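PDB 6VVC: Dot/Icm T4SS effector from Legionella pneumophila, which is an effector kinase, probably acting inside host cells, that is activated by host inositol hexakisphosphate. Local coordinates for residues D59-W64 with Q127-K132. Sequence-based numbering, arbitrary orientation.
Sequences DYVLMW and QQFFLK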
ATOM      1  N   ASP A  59       7.345  -1.184  19.691  1.00 27.67           N
ATOM      2  CA  ASP A  59       7.195  -1.810  18.386  1.00 26.64           C
ATOM      3  C   ASP A  59       7.868  -0.905  17.370  1.00 26.80           C
ATOM      4  O   ASP A  59       8.047   0.292  17.610  1.00 24.36           O
ATOM      5  CB  ASP A  59       5.716  -2.015  18.049  1.00 29.21           C
ATOM      6  CG  ASP A  59       5.505  -2.988  16.918  1.00 32.24           C
ATOM      7  OD1 ASP A  59       6.474  -3.674  16.522  1.00 29.25           O
ATOM      8  OD2 ASP A  59       4.358  -3.069  16.429  1.00 35.96           O
ATOM      9  N   TYR A  60       8.245  -1.486  16.232  1.00 27.87           N
ATOM     10  CA  TYR A  60       8.876  -0.721  15.167  1.00 28.62           C
ATOM     11  C   TYR A  60       8.393  -1.227  13.816  1.00 26.49           C
ATOM     12  O   TYR A  60       7.923  -2.359  13.684  1.00 24.28           O
ATOM     13  CB  TYR A  60      10.412  -0.795  15.232  1.00 23.74           C
ATOM     14  CG  TYR A  60      10.988  -2.172  14.984  1.00 23.11           C
ATOM     15  CD1 TYR A  60      11.270  -2.608  13.696  1.00 25.55           C
ATOM     16  CD2 TYR A  60      11.259  -3.032  16.040  1.00 31.65           C
ATOM     17  CE1 TYR A  60      11.796  -3.863  13.466  1.00 28.20           C
ATOM     18  CE2 TYR A  60      11.787  -4.289  15.818  1.00 35.77           C
ATOM     19  CZ  TYR A  60      12.054  -4.698  14.529  1.00 36.17           C
ATOM     20  OH  TYR A  60      12.579  -5.949  14.303  1.00 44.31           O
ATOM     21  N   VAL A  61       8.511  -0.363  12.812  1.00 23.76           N
ATOM     22  CA  VAL A  61       8.218  -0.718  11.429  1.00 20.63           C
ATOM     23  C   VAL A  61       9.216  -0.004  10.528  1.00 18.04           C
ATOM     24  O   VAL A  61       9.500   1.186  10.710  1.00 19.37           O
ATOM     25  CB  VAL A  61       6.767  -0.368  11.036  1.00 23.58           C
ATOM     26  CG1 VAL A  61       6.488   1.112  11.248  1.00 26.24           C
ATOM     27  CG2 VAL A  61       6.503  -0.769   9.591  1.00 22.76           C
ATOM     28  N   LEU A  62       9.751  -0.737   9.558  1.00 23.21           N
ATOM     29  CA  LEU A  62      10.727  -0.210   8.615  1.00 21.65           C
ATOM     30  C   LEU A  62       9.985   0.463   7.468  1.00 20.79           C
ATOM     31  O   LEU A  62       9.213  -0.188   6.755  1.00 25.10           O
ATOM     32  CB  LEU A  62      11.623  -1.340   8.111  1.00 25.53           C
ATOM     33  CG  LEU A  62      12.886  -0.982   7.328  1.00 25.15           C
ATOM     34  CD1 LEU A  62      13.772  -2.217   7.217  1.00 33.41           C
ATOM     35  CD2 LEU A  62      12.547  -0.439   5.952  1.00 28.71           C
ATOM     36  N   MET A  63      10.218   1.761   7.284  1.00 17.52           N
ATOM     37  CA  MET A  63       9.454   2.544   6.319  1.00 19.30           C
ATOM     38  C   MET A  63      10.148   2.667   4.969  1.00 20.61           C
ATOM     39  O   MET A  63       9.519   2.434   3.931  1.00 19.68           O
ATOM     40  CB  MET A  63       9.157   3.935   6.897  1.00 19.55           C
ATOM     41  CG  MET A  63       8.294   3.891   8.151  1.00 19.76           C
ATOM     42  SD  MET A  63       7.729   5.511   8.705  1.00 25.39           S
ATOM     43  CE  MET A  63       9.292   6.342   8.978  1.00 24.21           C
ATOM     44  N   TRP A  64      11.431   3.027   4.946  1.00 23.38           N
ATOM     45  CA  TRP A  64      12.143   3.135   3.680  1.00 22.42           C
ATOM     46  C   TRP A  64      13.643   3.050   3.925  1.00 21.52           C
ATOM     47  O   TRP A  64      14.119   3.129   5.059  1.00 19.81           O
ATOM     48  CB  TRP A  64      11.787   4.431   2.935  1.00 24.58           C
ATOM     49  CG  TRP A  64      12.294   5.707   3.560  1.00 18.63           C
ATOM     50  CD1 TRP A  64      13.565   6.201   3.506  1.00 23.59           C
ATOM     51  CD2 TRP A  64      11.526   6.664   4.302  1.00 17.81           C
ATOM     52  NE1 TRP A  64      13.640   7.398   4.178  1.00 19.93           N
ATOM     53  CE2 TRP A  64      12.400   7.705   4.675  1.00 18.84           C
ATOM     54  CE3 TRP A  64      10.185   6.738   4.691  1.00 17.37           C
ATOM     55  CZ2 TRP A  64      11.979   8.804   5.420  1.00 21.26           C
ATOM     56  CZ3 TRP A  64       9.767   7.831   5.432  1.00 21.44           C
ATOM     57  CH2 TRP A  64      10.662   8.849   5.787  1.00 19.11           C
ATOM     58  N   GLN A 127      -0.927   3.986   9.630  1.00 22.67           N
ATOM     59  CA  GLN A 127      -1.132   3.139   8.460  1.00 23.63           C
ATOM     60  C   GLN A 127      -0.032   2.091   8.349  1.00 26.09           C
ATOM     61  O   GLN A 127      -0.304   0.926   8.035  1.00 25.50           O
ATOM     62  CB  GLN A 127      -1.190   3.994   7.194  1.00 22.11           C
ATOM     63  CG  GLN A 127      -2.479   4.787   7.055  1.00 21.16           C
ATOM     64  CD  GLN A 127      -2.407   5.878   5.998  1.00 23.13           C
ATOM     65  OE1 GLN A 127      -1.380   6.072   5.349  1.00 21.05           O
ATOM     66  NE2 GLN A 127      -3.509   6.598   5.824  1.00 33.05           N
ATOM     67  N   GLN A 128       1.216   2.484   8.617  1.00 18.44           N
ATOM     68  CA  GLN A 128       2.331   1.548   8.507  1.00 16.39           C
ATOM     69  C   GLN A 128       2.166   0.375   9.466  1.00 19.42           C
ATOM     70  O   GLN A 128       2.365  -0.785   9.087  1.00 18.63           O
ATOM     71  CB  GLN A 128       3.648   2.279   8.769  1.00 20.52           C
ATOM     72  CG  GLN A 128       4.049   3.253   7.675  1.00 19.59           C
ATOM     73  CD  GLN A 128       4.740   2.571   6.512  1.00 19.83           C
ATOM     74  OE1 GLN A 128       4.516   1.389   6.248  1.00 22.79           O
ATOM     75  NE2 GLN A 128       5.594   3.310   5.813  1.00 18.40           N
ATOM     76  N   PHE A 129       1.811   0.656  10.722  1.00 18.00           N
ATOM     77  CA  PHE A 129       1.608  -0.427  11.680  1.00 22.23           C
ATOM     78  C   PHE A 129       0.378  -1.253  11.328  1.00 22.97           C
ATOM     79  O   PHE A 129       0.390  -2.481  11.465  1.00 20.66           O
ATOM     80  CB  PHE A 129       1.490   0.136  13.096  1.00 22.69           C
ATOM     81  CG  PHE A 129       2.801   0.557  13.685  1.00 20.06           C
ATOM     82  CD1 PHE A 129       3.697  -0.391  14.149  1.00 24.48           C
ATOM     83  CD2 PHE A 129       3.142   1.896  13.776  1.00 19.93           C
ATOM     84  CE1 PHE A 129       4.911  -0.011  14.692  1.00 23.91           C
ATOM     85  CE2 PHE A 129       4.354   2.282  14.319  1.00 21.13           C
ATOM     86  CZ  PHE A 129       5.239   1.326  14.777  1.00 22.21           C
ATOM     87  N   PHE A 130      -0.693  -0.596  10.879  1.00 19.94           N
ATOM     88  CA  PHE A 130      -1.877  -1.321  10.427  1.00 23.88           C
ATOM     89  C   PHE A 130      -1.517  -2.317   9.333  1.00 24.48           C
ATOM     90  O   PHE A 130      -1.928  -3.483   9.375  1.00 22.18           O
ATOM     91  CB  PHE A 130      -2.932  -0.326   9.935  1.00 22.43           C
ATOM     92  CG  PHE A 130      -4.097  -0.967   9.237  1.00 28.44           C
ATOM     93  CD1 PHE A 130      -5.197  -1.407   9.954  1.00 33.27           C
ATOM     94  CD2 PHE A 130      -4.100  -1.118   7.861  1.00 28.34           C
ATOM     95  CE1 PHE A 130      -6.271  -1.994   9.311  1.00 33.69           C
ATOM     96  CE2 PHE A 130      -5.168  -1.703   7.215  1.00 30.70           C
ATOM     97  CZ  PHE A 130      -6.256  -2.141   7.939  1.00 33.98           C
ATOM     98  N   LEU A 131      -0.737  -1.876   8.344  1.00 21.83           N
ATOM     99  CA  LEU A 131      -0.332  -2.772   7.266  1.00 19.51           C
ATOM    100  C   LEU A 131       0.579  -3.881   7.774  1.00 25.26           C
ATOM    101  O   LEU A 131       0.510  -5.016   7.292  1.00 23.98           O
ATOM    102  CB  LEU A 131       0.364  -1.980   6.164  1.00 25.66           C
ATOM    103  CG  LEU A 131      -0.501  -0.946   5.441  1.00 22.93           C
ATOM    104  CD1 LEU A 131       0.386  -0.058   4.587  1.00 25.03           C
ATOM    105  CD2 LEU A 131      -1.572  -1.620   4.597  1.00 28.15           C
ATOM    106  N   LYS A 132       1.447  -3.573   8.744  1.00 22.80           N
ATOM    107  CA  LYS A 132       2.358  -4.590   9.258  1.00 19.90           C
ATOM    108  C   LYS A 132       1.586  -5.767   9.841  1.00 22.87           C
ATOM    109  O   LYS A 132       1.923  -6.929   9.583  1.00 22.36           O
ATOM    110  CB  LYS A 132       3.289  -3.980  10.307  1.00 21.33           C
ATOM    111  CG  LYS A 132       4.285  -4.967  10.908  1.00 26.04           C
ATOM    112  CD  LYS A 132       5.128  -4.319  11.999  1.00 30.84           C
ATOM    113  CE  LYS A 132       5.871  -5.364  12.820  1.00 34.56           C
ATOM    114  NZ  LYS A 132       6.636  -4.757  13.944  1.00 34.68           N
TER
HETATM  115  O   HOH W   1       6.883   2.213   3.570  1.00 15.85           O
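The ring of Phe129 carries Val61 on one face and meets Tyr60 N at its edge, in plane. Val61 CG1 stands 3.9 Å from the centroid of the Phe129 ring, in a CH-pi contact over the face, shifted toward the rim. An antiparallel sheet with a helix across it is consistent with the N-lobe of a protein kinase, with helix 114-133 probably in the place of helix αC. The carboxylate of Asp59 slides past the ring obliquely, its plane turned 48° from it. Asp59 OD2 lies 3.6 Å from Phe129 CE1. Arg51 adds a cation-pi contact to the same ring.

The contact packs the edge strand 56-65 of the antiparallel sheet on helix 114-133. The chain directions of the two segments cross at 101°. Their axes come within 8.8 Å.

Lys132 reaches the strand with a fully extended chain, CG anti to the backbone N. Its NZ donates to Tyr60 O at 2.7 Å, nearly in line with the carbonyl bond (167°). The same NZ forms a salt bridge with Asp59 OD1 at 2.8 Å, weak as a hydrogen bond. OD1 also accepts from Tyr60 N, which comes from above the carboxylate plane. The ammonium group is thus held by a backbone carbonyl and a carboxylate, and the carboxylate probably balances its charge.

Further along, Met63 and Gln128 cross at about a right angle beside a classic beta bulge, where Met63 and Trp64 both face Val47. Met63 CG lies 3.6 Å from Gln128 NE2. Gln128 OE1 accepts a hydrogen bond from Gln137 NE2. The Gln128 chain bends at chi2, and NE2 donates to a water 2.8 Å away that in turn donates to Met63 O.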